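Local coordinates for protein arginyl-trna synthetase (Thermus thermophilus, PDB 1IQ0) that probably joins L-arginine to its cognate tRNA at the expense of ATP, as a class I aminoacyl-tRNA synthetase, at residues G488-P493 with R566-Q571; Y475-A480 with S572-L577. All coordinates share one frame; numbering follows the deposited sequence.

Both contacts lie in the DALR anticodon-binding domain, and both use helix 562-583. Contact 2 (475-480 with 572-577) packs helix 470-487 against the middle of that helix and is buried, its centre about 22 Å from the centre of the chain. Contact 1 (488-493 with 566-571) takes up where helix 470-487 ends: the loop that follows it folds over the earlier turns of the same partner helix, nearer the surface, about 33 Å from the chain centre. The two contact centres are about 13 Å apart, and they meet where Val570 CG1 packs on Ala480 O at 3.4 Å. Neither contact includes residues of the HIGH motif.

Contact 1: G488-P493 with R566-Q571; sequences GEWGAP and RLSLVQ
In the anticodon-binding domain, the loop that leaves helix 470-487 turns back over helix 562-583, and Trp490 makes the largest part of the loop's contact with it. Its indole lies with one face on Leu567: CB of Leu567 stands 3.6 Å from the centroid of the five-membered ring, nearly on the ring normal, a CH-pi contact. Leu567 CD1 reaches the root of the same side chain, 3.5 Å from Trp490 CB. CB of Trp490 already points at the helix, and CG set between the backbone N and the carbonyl carbon (chi1 69°) lays the ring against Leu567. At the pyrrole edge, NE1 of Trp490 donates to OG of Ser568 over 3.1 Å; the bond is nearly straight at 163°, and the oxygen lies close to the ring plane. Ser568 OG also has a weak hydrogen bond with Glu564 O one turn earlier, and Pro493 brings its CG to 3.2 Å from Ser568 OG. Farther along the indole, the amide of Gln571 slants across the benzo ring, the two planes 54° apart. Gln571 OE1 is 3.7 Å from Trp490 CZ2. Beyond the loop, Leu484 of helix 470-487 also touches Trp490, while Leu567 reaches Ala487 and Val555. With Trp490 replaced by an alanine, Ser568 OG would probably lose its indole donor and CB of Leu567 its aromatic cover, opening a gap between loop and helix. One hydrogen bond in the ring plane and one aliphatic group over the face probably limit the turning of the indole, which ties a loop without regular secondary structure to a regular helix at the protein surface.

Contact 2: Y475-A480 with S572-L577; sequences YAHARA and SLQRTL
The imidazole of His477 meets Gln574 edge-on: the backbone O of Gln574 lies in the ring plane, 3.1 Å from His477 CD2, and Leu577 CB is also near that plane at the edge. The amide of Gln574 is steeply inclined to the imidazole. Its OE1 accepts a weak hydrogen bond from His477 NE2, 3.2 Å long and well bent at 123°. Gln574 gets there by folding: CG sits between the backbone N and the carbonyl carbon (chi1 78°) and the chain bends again at chi2, which curls the amide back toward the histidine. The other ring nitrogen of His477, ND1, has a weak hydrogen bond with Pro589 O, so both ring nitrogens have polar partners in a buried setting, though neither bond is strong. Arg479 takes no part in the contact and turns toward helix 525-544, where it makes a cation-pi contact with Tyr543; one face of its guanidinium is covered, toward the rim, by Tyr475 CE2.

Small side chains let the two helices come together, the axes of segments 475-480 and 572-577 approaching to 8.8 Å. Ala476 CB touches Leu577 CD1 at 3.8 Å, and Ala480 CB touches both Leu573 CD2, also at 3.8 Å, and Gln574 CB. The backbones are nearest at His477 and Gln574, whose CA atoms are 5.2 Å apart. The two segments run roughly antiparallel, with 146° between their N-to-C directions. Helix 525-544 packs on both through Trp539, which touches Ala476 and Leu573, and through Leu535 against Leu573 and Thr576; the C-terminal loop adds Ala588 against His477, making this a buried junction within the helical anticodon-binding domain.

Contact 1: G488-P493 with R566-Q571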
loop_
_atom_site.group_PDB
_atom_site.type_symbol
_atom_site.label_atom_id
_atom_site.label_comp_id
_atom_site.label_asym_id
_atom_site.label_seq_id
_atom_site.Cartn_x
_atom_site.Cartn_y
_atom_site.Cartn_z
ATOM N N GLY A 488 7.443 -35.059 1.572
ATOM C CA GLY A 488 8.581 -35.272 0.700
ATOM C C GLY A 488 8.095 -35.085 -0.724
ATOM O O GLY A 488 7.167 -34.315 -0.962
ATOM N N GLU A 489 8.702 -35.784 -1.673
ATOM C CA GLU A 489 8.296 -35.665 -3.070
ATOM C C GLU A 489 7.048 -36.497 -3.354
ATOM O O GLU A 489 6.779 -37.486 -2.670
ATOM C CB GLU A 489 9.431 -36.123 -3.990
ATOM C CG GLU A 489 10.693 -35.276 -3.910
ATOM C CD GLU A 489 10.467 -33.844 -4.356
ATOM O OE1 GLU A 489 9.964 -33.644 -5.483
ATOM O OE2 GLU A 489 10.794 -32.917 -3.583
ATOM N N TRP A 490 6.279 -36.085 -4.357
ATOM C CA TRP A 490 5.080 -36.812 -4.739
ATOM C C TRP A 490 4.896 -36.711 -6.247
ATOM O O TRP A 490 5.491 -35.845 -6.893
ATOM C CB TRP A 490 3.850 -36.273 -3.994
ATOM C CG TRP A 490 3.407 -34.895 -4.388
ATOM C CD1 TRP A 490 2.510 -34.568 -5.363
ATOM C CD2 TRP A 490 3.813 -33.660 -3.784
ATOM N NE1 TRP A 490 2.323 -33.204 -5.401
ATOM C CE2 TRP A 490 3.115 -32.623 -4.443
ATOM C CE3 TRP A 490 4.699 -33.330 -2.747
ATOM C CZ2 TRP A 490 3.274 -31.277 -4.100
ATOM C CZ3 TRP A 490 4.859 -31.987 -2.404
ATOM C CH2 TRP A 490 4.148 -30.978 -3.081
ATOM N N GLY A 491 4.080 -37.599 -6.805
ATOM C CA GLY A 491 3.865 -37.600 -8.239
ATOM C C GLY A 491 2.641 -36.865 -8.746
ATOM O O GLY A 491 2.095 -35.980 -8.080
ATOM N N ALA A 492 2.215 -37.251 -9.946
ATOM C CA ALA A 492 1.071 -36.657 -10.617
ATOM C C ALA A 492 -0.239 -36.792 -9.855
ATOM O O ALA A 492 -0.611 -37.878 -9.400
ATOM C CB ALA A 492 0.920 -37.261 -12.013
ATOM N N PRO A 493 -0.960 -35.674 -9.714
ATOM C CA PRO A 493 -2.245 -35.620 -9.016
ATOM C C PRO A 493 -3.302 -36.313 -9.860
ATOM O O PRO A 493 -3.260 -36.238 -11.085
ATOM C CB PRO A 493 -2.529 -34.120 -8.917
ATOM C CG PRO A 493 -1.160 -33.490 -9.008
ATOM C CD PRO A 493 -0.492 -34.321 -10.057
ATOM N N ARG A 566 -4.136 -33.806 -3.180
ATOM C CA ARG A 566 -4.187 -32.968 -1.989
ATOM C C ARG A 566 -2.866 -32.277 -1.698
ATOM O O ARG A 566 -2.852 -31.140 -1.220
ATOM C CB ARG A 566 -4.668 -33.775 -0.779
ATOM C CG ARG A 566 -6.172 -34.016 -0.853
ATOM C CD ARG A 566 -6.740 -34.812 0.301
ATOM N NE ARG A 566 -8.188 -34.923 0.134
ATOM C CZ ARG A 566 -8.934 -35.899 0.635
ATOM N NH1 ARG A 566 -8.376 -36.874 1.353
ATOM N NH2 ARG A 566 -10.236 -35.905 0.403
ATOM N N LEU A 567 -1.754 -32.943 -1.997
ATOM C CA LEU A 567 -0.447 -32.339 -1.771
ATOM C C LEU A 567 -0.252 -31.139 -2.709
ATOM O O LEU A 567 0.265 -30.103 -2.292
ATOM C CB LEU A 567 0.669 -33.370 -1.976
ATOM C CG LEU A 567 0.884 -34.366 -0.828
ATOM C CD1 LEU A 567 1.853 -35.455 -1.255
ATOM C CD2 LEU A 567 1.418 -33.630 0.395
ATOM N N SER A 568 -0.669 -31.274 -3.968
ATOM C CA SER A 568 -0.533 -30.175 -4.928
ATOM C C SER A 568 -1.453 -29.015 -4.548
ATOM O O SER A 568 -1.101 -27.849 -4.719
ATOM C CB SER A 568 -0.858 -30.646 -6.348
ATOM O OG SER A 568 0.128 -31.546 -6.821
ATOM N N LEU A 569 -2.629 -29.339 -4.022
ATOM C CA LEU A 569 -3.568 -28.307 -3.604
ATOM C C LEU A 569 -3.009 -27.599 -2.371
ATOM O O LEU A 569 -3.115 -26.377 -2.240
ATOM C CB LEU A 569 -4.921 -28.929 -3.279
ATOM C CG LEU A 569 -6.070 -27.981 -2.946
ATOM C CD1 LEU A 569 -6.280 -26.999 -4.098
ATOM C CD2 LEU A 569 -7.337 -28.798 -2.695
ATOM N N VAL A 570 -2.416 -28.377 -1.467
ATOM C CA VAL A 570 -1.824 -27.828 -0.255
ATOM C C VAL A 570 -0.649 -26.928 -0.641
ATOM O O VAL A 570 -0.451 -25.863 -0.062
ATOM C CB VAL A 570 -1.330 -28.962 0.685
ATOM C CG1 VAL A 570 -0.416 -28.393 1.766
ATOM C CG2 VAL A 570 -2.538 -29.658 1.336
ATOM N N GLN A 571 0.116 -27.359 -1.639
ATOM C CA GLN A 571 1.259 -26.598 -2.108
ATOM C C GLN A 571 0.798 -25.282 -2.729
ATOM O O GLN A 571 1.377 -24.225 -2.472
ATOM C CB GLN A 571 2.055 -27.403 -3.140
ATOM C CG GLN A 571 3.254 -26.638 -3.690
ATOM C CD GLN A 571 4.087 -27.465 -4.644
ATOM O OE1 GLN A 571 3.595 -27.926 -5.674
ATOM N NE2 GLN A 571 5.355 -27.660 -4.306
#

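Contact 2: Y475-A480 with S572-L577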
loop_
_atom_site.group_PDB
_atom_site.type_symbol
_atom_site.label_atom_id
_atom_site.label_comp_id
_atom_site.label_asym_id
_atom_site.label_seq_id
_atom_site.Cartn_x
_atom_site.Cartn_y
_atom_site.Cartn_z
ATOM N N TYR A 475 0.061 -18.628 10.404
ATOM C CA TYR A 475 -0.104 -19.972 10.953
ATOM C C TYR A 475 -0.683 -20.939 9.914
ATOM O O TYR A 475 -0.280 -22.098 9.840
ATOM C CB TYR A 475 -1.011 -19.938 12.186
ATOM C CG TYR A 475 -1.042 -21.256 12.922
ATOM C CD1 TYR A 475 0.080 -21.712 13.617
ATOM C CD2 TYR A 475 -2.173 -22.071 12.888
ATOM C CE1 TYR A 475 0.077 -22.947 14.259
ATOM C CE2 TYR A 475 -2.187 -23.311 13.524
ATOM C CZ TYR A 475 -1.058 -23.743 14.207
ATOM O OH TYR A 475 -1.062 -24.970 14.831
ATOM N N ALA A 476 -1.630 -20.460 9.116
ATOM C CA ALA A 476 -2.227 -21.286 8.075
ATOM C C ALA A 476 -1.137 -21.668 7.074
ATOM O O ALA A 476 -1.115 -22.789 6.564
ATOM C CB ALA A 476 -3.357 -20.520 7.374
ATOM N N HIS A 477 -0.227 -20.734 6.798
ATOM C CA HIS A 477 0.869 -21.010 5.878
ATOM C C HIS A 477 1.817 -22.053 6.459
ATOM O O HIS A 477 2.237 -22.977 5.759
ATOM C CB HIS A 477 1.671 -19.742 5.565
ATOM C CG HIS A 477 2.932 -20.010 4.800
ATOM N ND1 HIS A 477 4.115 -20.359 5.414
ATOM C CD2 HIS A 477 3.176 -20.047 3.467
ATOM C CE1 HIS A 477 5.033 -20.600 4.495
ATOM N NE2 HIS A 477 4.489 -20.417 3.305
ATOM N N ALA A 478 2.163 -21.894 7.735
ATOM C CA ALA A 478 3.074 -22.826 8.395
ATOM C C ALA A 478 2.462 -24.227 8.500
ATOM O O ALA A 478 3.157 -25.224 8.357
ATOM C CB ALA A 478 3.454 -22.300 9.793
ATOM N N ARG A 479 1.158 -24.296 8.745
ATOM C CA ARG A 479 0.471 -25.579 8.847
ATOM C C ARG A 479 0.532 -26.303 7.497
ATOM O O ARG A 479 0.865 -27.481 7.431
ATOM C CB ARG A 479 -0.991 -25.365 9.247
ATOM C CG ARG A 479 -1.761 -26.649 9.548
ATOM C CD ARG A 479 -1.888 -26.885 11.051
ATOM N NE ARG A 479 -3.275 -26.815 11.515
ATOM C CZ ARG A 479 -4.073 -25.765 11.348
ATOM N NH1 ARG A 479 -3.629 -24.678 10.725
ATOM N NH2 ARG A 479 -5.320 -25.796 11.807
ATOM N N ALA A 480 0.205 -25.592 6.422
ATOM C CA ALA A 480 0.226 -26.180 5.085
ATOM C C ALA A 480 1.641 -26.629 4.733
ATOM O O ALA A 480 1.846 -27.723 4.208
ATOM C CB ALA A 480 -0.270 -25.164 4.055
ATOM N N SER A 572 -0.241 -25.350 -3.553
ATOM C CA SER A 572 -0.765 -24.142 -4.180
ATOM C C SER A 572 -1.246 -23.158 -3.104
ATOM O O SER A 572 -1.053 -21.945 -3.225
ATOM C CB SER A 572 -1.915 -24.491 -5.129
ATOM O OG SER A 572 -2.574 -23.324 -5.586
ATOM N N LEU A 573 -1.873 -23.679 -2.055
ATOM C CA LEU A 573 -2.348 -22.822 -0.973
ATOM C C LEU A 573 -1.199 -22.178 -0.195
ATOM O O LEU A 573 -1.265 -20.996 0.136
ATOM C CB LEU A 573 -3.222 -23.597 0.019
ATOM C CG LEU A 573 -3.471 -22.639 1.193
ATOM C CD1 LEU A 573 -4.873 -22.086 1.130
ATOM C CD2 LEU A 573 -3.175 -23.322 2.500
ATOM N N GLN A 574 -0.161 -22.955 0.116
ATOM C CA GLN A 574 0.974 -22.419 0.861
ATOM C C GLN A 574 1.697 -21.360 0.030
ATOM O O GLN A 574 2.114 -20.332 0.553
ATOM C CB GLN A 574 1.948 -23.534 1.252
ATOM C CG GLN A 574 2.851 -23.996 0.135
ATOM C CD GLN A 574 4.266 -23.475 0.265
ATOM O OE1 GLN A 574 4.511 -22.431 0.869
ATOM N NE2 GLN A 574 5.210 -24.197 -0.325
ATOM N N ARG A 575 1.854 -21.621 -1.263
ATOM C CA ARG A 575 2.509 -20.668 -2.146
ATOM C C ARG A 575 1.678 -19.386 -2.266
ATOM O O ARG A 575 2.224 -18.289 -2.274
ATOM C CB ARG A 575 2.712 -21.278 -3.533
ATOM C CG ARG A 575 3.851 -22.279 -3.619
ATOM C CD ARG A 575 3.897 -22.893 -5.007
ATOM N NE ARG A 575 5.044 -23.777 -5.190
ATOM C CZ ARG A 575 5.290 -24.447 -6.312
ATOM N NH1 ARG A 575 4.466 -24.335 -7.348
ATOM N NH2 ARG A 575 6.363 -25.221 -6.403
ATOM N N THR A 576 0.360 -19.529 -2.343
ATOM C CA THR A 576 -0.515 -18.365 -2.461
ATOM C C THR A 576 -0.487 -17.514 -1.191
ATOM O O THR A 576 -0.480 -16.283 -1.261
ATOM C CB THR A 576 -1.965 -18.796 -2.769
ATOM O OG1 THR A 576 -1.988 -19.477 -4.030
ATOM C CG2 THR A 576 -2.888 -17.585 -2.836
ATOM N N LEU A 577 -0.472 -18.162 -0.030
ATOM C CA LEU A 577 -0.417 -17.413 1.215
ATOM C C LEU A 577 0.953 -16.746 1.381
ATOM O O LEU A 577 1.037 -15.609 1.848
ATOM C CB LEU A 577 -0.704 -18.323 2.405
ATOM C CG LEU A 577 -2.140 -18.831 2.515
ATOM C CD1 LEU A 577 -2.276 -19.651 3.785
ATOM C CD2 LEU A 577 -3.121 -17.639 2.532
#